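Local coordinates for homospermidine synthase (Legionella pneumophila subsp. pneumophila str. Philadelphia 1, PDB 2PH5), which binds NAD in a Rossmann-type domain and probably makes the polyamine homospermidine, at residues F12-V17 and E83-I88. Numbering follows the deposited sequence.
Sequences FKNRFV and ENDFLI
D85 OD1 is gripped from both faces of its carboxylate: N14 ND2 donates to D85 OD1 at 3.0 Å and the backbone R15 N does so at 3.2 Å. Each N-H...O angle is 155°, and neither donor lies in the carboxylate plane. A water adds a third bond to OD1 and bridges, weakly, to R15 NH1. With CB directed at 83-88 and CG beside the backbone N (chi1 -76°), the N14 amide lies where ND2 can reach D85 OD1 and, weakly, E83 O.

The other carboxylate oxygen faces charge: R15 NE lies 3.2 Å from D85 OD2, but the oxygen sits over one face of the guanidinium, so this salt bridge is electrostatic, with no N-H aimed at it. OD2 is in addition hydrogen-bonded by E82 N, which helps fix the carboxylate's rotation.

Beyond D85 the backbones pair as parallel strands, F16 matched with F86 and V17 with L87. F86 N bonds to R15 O, V17 N to F86 O (2.9 Å) and I88 N to V17 O (2.8 Å). On one face of the sheet, F16 CD2 packs 3.6 Å from F86 CB, and the two ring planes are inclined obliquely, at 44°; I88 CD1 approaches the same F16 atom, CD2, obliquely. On the other face, V17 CG1 meets L87 CD1 at 3.7 Å.

These are the adjacent central strands 16-19 and 86-89 of a parallel Rossmann-type sheet, and they lead toward the NAD site, the I88 side chain lying about 9 Å from the dinucleotide. Strand 43-47 flanks the first and 109-112 the second; I404 of helix 391-408 packs on F16, F86 and I88, whereas L87 rests against L99 and C103 of helix 96-106.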
ATOM      1  N   PHE A  12     -38.880   3.562  26.979  1.00 41.75           N
ATOM      2  CA  PHE A  12     -37.990   4.527  27.603  1.00 39.92           C
ATOM      3  C   PHE A  12     -38.740   5.829  27.832  1.00 41.10           C
ATOM      4  O   PHE A  12     -39.163   6.493  26.881  1.00 40.40           O
ATOM      5  CB  PHE A  12     -36.777   4.760  26.702  1.00 36.22           C
ATOM      6  CG  PHE A  12     -35.651   5.466  27.380  1.00 32.42           C
ATOM      7  CD1 PHE A  12     -35.266   6.740  26.975  1.00 31.94           C
ATOM      8  CD2 PHE A  12     -34.967   4.855  28.426  1.00 30.61           C
ATOM      9  CE1 PHE A  12     -34.211   7.402  27.602  1.00 30.56           C
ATOM     10  CE2 PHE A  12     -33.912   5.502  29.062  1.00 29.92           C
ATOM     11  CZ  PHE A  12     -33.530   6.783  28.648  1.00 30.24           C
ATOM     12  N   LYS A  13     -38.904   6.187  29.101  1.00 42.71           N
ATOM     13  CA  LYS A  13     -39.625   7.400  29.473  1.00 43.83           C
ATOM     14  C   LYS A  13     -38.741   8.633  29.640  1.00 43.13           C
ATOM     15  O   LYS A  13     -39.234   9.723  29.924  1.00 41.67           O
ATOM     16  CB  LYS A  13     -40.423   7.152  30.760  1.00 46.03           C
ATOM     17  CG  LYS A  13     -41.872   6.724  30.525  1.00 49.54           C
ATOM     18  CD  LYS A  13     -42.684   7.846  29.867  1.00 51.72           C
ATOM     19  CE  LYS A  13     -44.155   7.466  29.681  1.00 54.04           C
ATOM     20  NZ  LYS A  13     -44.965   8.548  29.030  1.00 53.95           N
ATOM     21  N   ASN A  14     -37.437   8.464  29.461  1.00 42.69           N
ATOM     22  CA  ASN A  14     -36.519   9.585  29.600  1.00 40.70           C
ATOM     23  C   ASN A  14     -36.019  10.122  28.272  1.00 39.15           C
ATOM     24  O   ASN A  14     -36.673   9.964  27.243  1.00 38.03           O
ATOM     25  CB  ASN A  14     -35.351   9.188  30.494  1.00 40.96           C
ATOM     26  CG  ASN A  14     -35.741   9.170  31.954  1.00 40.49           C
ATOM     27  OD1 ASN A  14     -36.607   8.401  32.367  1.00 37.85           O
ATOM     28  ND2 ASN A  14     -35.113  10.036  32.745  1.00 39.65           N
ATOM     29  N   ARG A  15     -34.865  10.770  28.284  1.00 38.52           N
ATOM     30  CA  ARG A  15     -34.354  11.320  27.043  1.00 38.51           C
ATOM     31  C   ARG A  15     -32.916  10.935  26.804  1.00 36.40           C
ATOM     32  O   ARG A  15     -32.173  10.654  27.740  1.00 37.18           O
ATOM     33  CB  ARG A  15     -34.504  12.845  27.040  1.00 39.48           C
ATOM     34  CG  ARG A  15     -33.747  13.548  28.131  1.00 42.42           C
ATOM     35  CD  ARG A  15     -34.674  14.331  29.058  1.00 45.88           C
ATOM     36  NE  ARG A  15     -34.228  15.716  29.224  1.00 49.44           N
ATOM     37  CZ  ARG A  15     -34.628  16.525  30.200  1.00 50.18           C
ATOM     38  NH1 ARG A  15     -35.485  16.089  31.114  1.00 52.09           N
ATOM     39  NH2 ARG A  15     -34.180  17.774  30.253  1.00 49.13           N
ATOM     40  N   PHE A  16     -32.540  10.898  25.532  1.00 33.66           N
ATOM     41  CA  PHE A  16     -31.179  10.560  25.141  1.00 30.38           C
ATOM     42  C   PHE A  16     -30.446  11.817  24.698  1.00 28.73           C
ATOM     43  O   PHE A  16     -30.856  12.465  23.739  1.00 29.01           O
ATOM     44  CB  PHE A  16     -31.185   9.562  23.983  1.00 29.08           C
ATOM     45  CG  PHE A  16     -31.437   8.139  24.400  1.00 30.21           C
ATOM     46  CD1 PHE A  16     -32.535   7.437  23.910  1.00 29.01           C
ATOM     47  CD2 PHE A  16     -30.559   7.489  25.259  1.00 29.13           C
ATOM     48  CE1 PHE A  16     -32.749   6.107  24.269  1.00 29.81           C
ATOM     49  CE2 PHE A  16     -30.768   6.159  25.622  1.00 28.16           C
ATOM     50  CZ  PHE A  16     -31.863   5.470  25.125  1.00 29.01           C
ATOM     51  N   VAL A  17     -29.382  12.178  25.404  1.00 25.99           N
ATOM     52  CA  VAL A  17     -28.602  13.344  25.011  1.00 25.97           C
ATOM     53  C   VAL A  17     -27.333  12.826  24.342  1.00 26.70           C
ATOM     54  O   VAL A  17     -26.476  12.236  24.995  1.00 27.27           O
ATOM     55  CB  VAL A  17     -28.169  14.231  26.218  1.00 25.23           C
ATOM     56  CG1 VAL A  17     -27.256  15.358  25.725  1.00 23.17           C
ATOM     57  CG2 VAL A  17     -29.385  14.822  26.920  1.00 24.63           C
ATOM     58  N   GLU A  83     -32.368  13.466  36.174  1.00 41.08           N
ATOM     59  CA  GLU A  83     -32.123  12.155  36.759  1.00 41.02           C
ATOM     60  C   GLU A  83     -32.663  11.029  35.873  1.00 39.26           C
ATOM     61  O   GLU A  83     -33.803  11.080  35.410  1.00 40.15           O
ATOM     62  CB  GLU A  83     -32.736  12.089  38.163  1.00 43.39           C
ATOM     63  CG  GLU A  83     -32.608  10.726  38.823  1.00 47.58           C
ATOM     64  CD  GLU A  83     -32.423  10.810  40.331  1.00 50.62           C
ATOM     65  OE1 GLU A  83     -31.373  11.344  40.777  1.00 52.04           O
ATOM     66  OE2 GLU A  83     -33.323  10.339  41.071  1.00 50.72           O
ATOM     67  N   ASN A  84     -31.823  10.025  35.624  1.00 37.41           N
ATOM     68  CA  ASN A  84     -32.184   8.868  34.793  1.00 36.02           C
ATOM     69  C   ASN A  84     -32.048   9.068  33.287  1.00 33.66           C
ATOM     70  O   ASN A  84     -32.363   8.168  32.508  1.00 30.89           O
ATOM     71  CB  ASN A  84     -33.601   8.398  35.113  1.00 35.53           C
ATOM     72  CG  ASN A  84     -33.734   7.938  36.533  1.00 37.28           C
ATOM     73  OD1 ASN A  84     -32.966   7.079  36.989  1.00 36.17           O
ATOM     74  ND2 ASN A  84     -34.701   8.511  37.259  1.00 36.23           N
ATOM     75  N   ASP A  85     -31.599  10.249  32.875  1.00 32.07           N
ATOM     76  CA  ASP A  85     -31.407  10.493  31.458  1.00 30.88           C
ATOM     77  C   ASP A  85     -30.143   9.754  31.044  1.00 29.73           C
ATOM     78  O   ASP A  85     -29.425   9.226  31.889  1.00 30.28           O
ATOM     79  CB  ASP A  85     -31.281  11.987  31.166  1.00 31.53           C
ATOM     80  CG  ASP A  85     -32.619  12.697  31.192  1.00 33.60           C
ATOM     81  OD1 ASP A  85     -33.655  12.013  31.030  1.00 35.20           O
ATOM     82  OD2 ASP A  85     -32.642  13.937  31.356  1.00 33.62           O
ATOM     83  N   PHE A  86     -29.864   9.717  29.749  1.00 28.50           N
ATOM     84  CA  PHE A  86     -28.693   9.003  29.268  1.00 27.55           C
ATOM     85  C   PHE A  86     -27.865   9.854  28.311  1.00 27.76           C
ATOM     86  O   PHE A  86     -28.349  10.272  27.258  1.00 28.93           O
ATOM     87  CB  PHE A  86     -29.154   7.713  28.573  1.00 26.16           C
ATOM     88  CG  PHE A  86     -28.109   6.629  28.509  1.00 24.58           C
ATOM     89  CD1 PHE A  86     -28.489   5.291  28.595  1.00 24.27           C
ATOM     90  CD2 PHE A  86     -26.759   6.931  28.341  1.00 24.31           C
ATOM     91  CE1 PHE A  86     -27.542   4.266  28.517  1.00 23.81           C
ATOM     92  CE2 PHE A  86     -25.799   5.912  28.260  1.00 22.41           C
ATOM     93  CZ  PHE A  86     -26.194   4.577  28.349  1.00 23.49           C
ATOM     94  N   LEU A  87     -26.617  10.116  28.682  1.00 26.26           N
ATOM     95  CA  LEU A  87     -25.733  10.898  27.829  1.00 24.23           C
ATOM     96  C   LEU A  87     -24.884   9.960  26.971  1.00 22.00           C
ATOM     97  O   LEU A  87     -23.977   9.304  27.478  1.00 23.35           O
ATOM     98  CB  LEU A  87     -24.813  11.791  28.676  1.00 25.14           C
ATOM     99  CG  LEU A  87     -23.708  12.570  27.938  1.00 25.46           C
ATOM    100  CD1 LEU A  87     -24.328  13.474  26.891  1.00 28.32           C
ATOM    101  CD2 LEU A  87     -22.912  13.409  28.927  1.00 26.65           C
ATOM    102  N   ILE A  88     -25.195   9.869  25.681  1.00 19.99           N
ATOM    103  CA  ILE A  88     -24.410   9.021  24.793  1.00 17.90           C
ATOM    104  C   ILE A  88     -23.258   9.894  24.300  1.00 18.49           C
ATOM    105  O   ILE A  88     -23.469  10.860  23.571  1.00 16.37           O
ATOM    106  CB  ILE A  88     -25.252   8.509  23.600  1.00 15.12           C
ATOM    107  CG1 ILE A  88     -26.451   7.717  24.115  1.00 13.94           C
ATOM    108  CG2 ILE A  88     -24.424   7.579  22.723  1.00 15.47           C
ATOM    109  CD1 ILE A  88     -27.416   7.313  23.030  1.00 11.53           C
TER
HETATM  110  O   HOH W   1     -35.848  13.354  32.530  1.00 62.50           O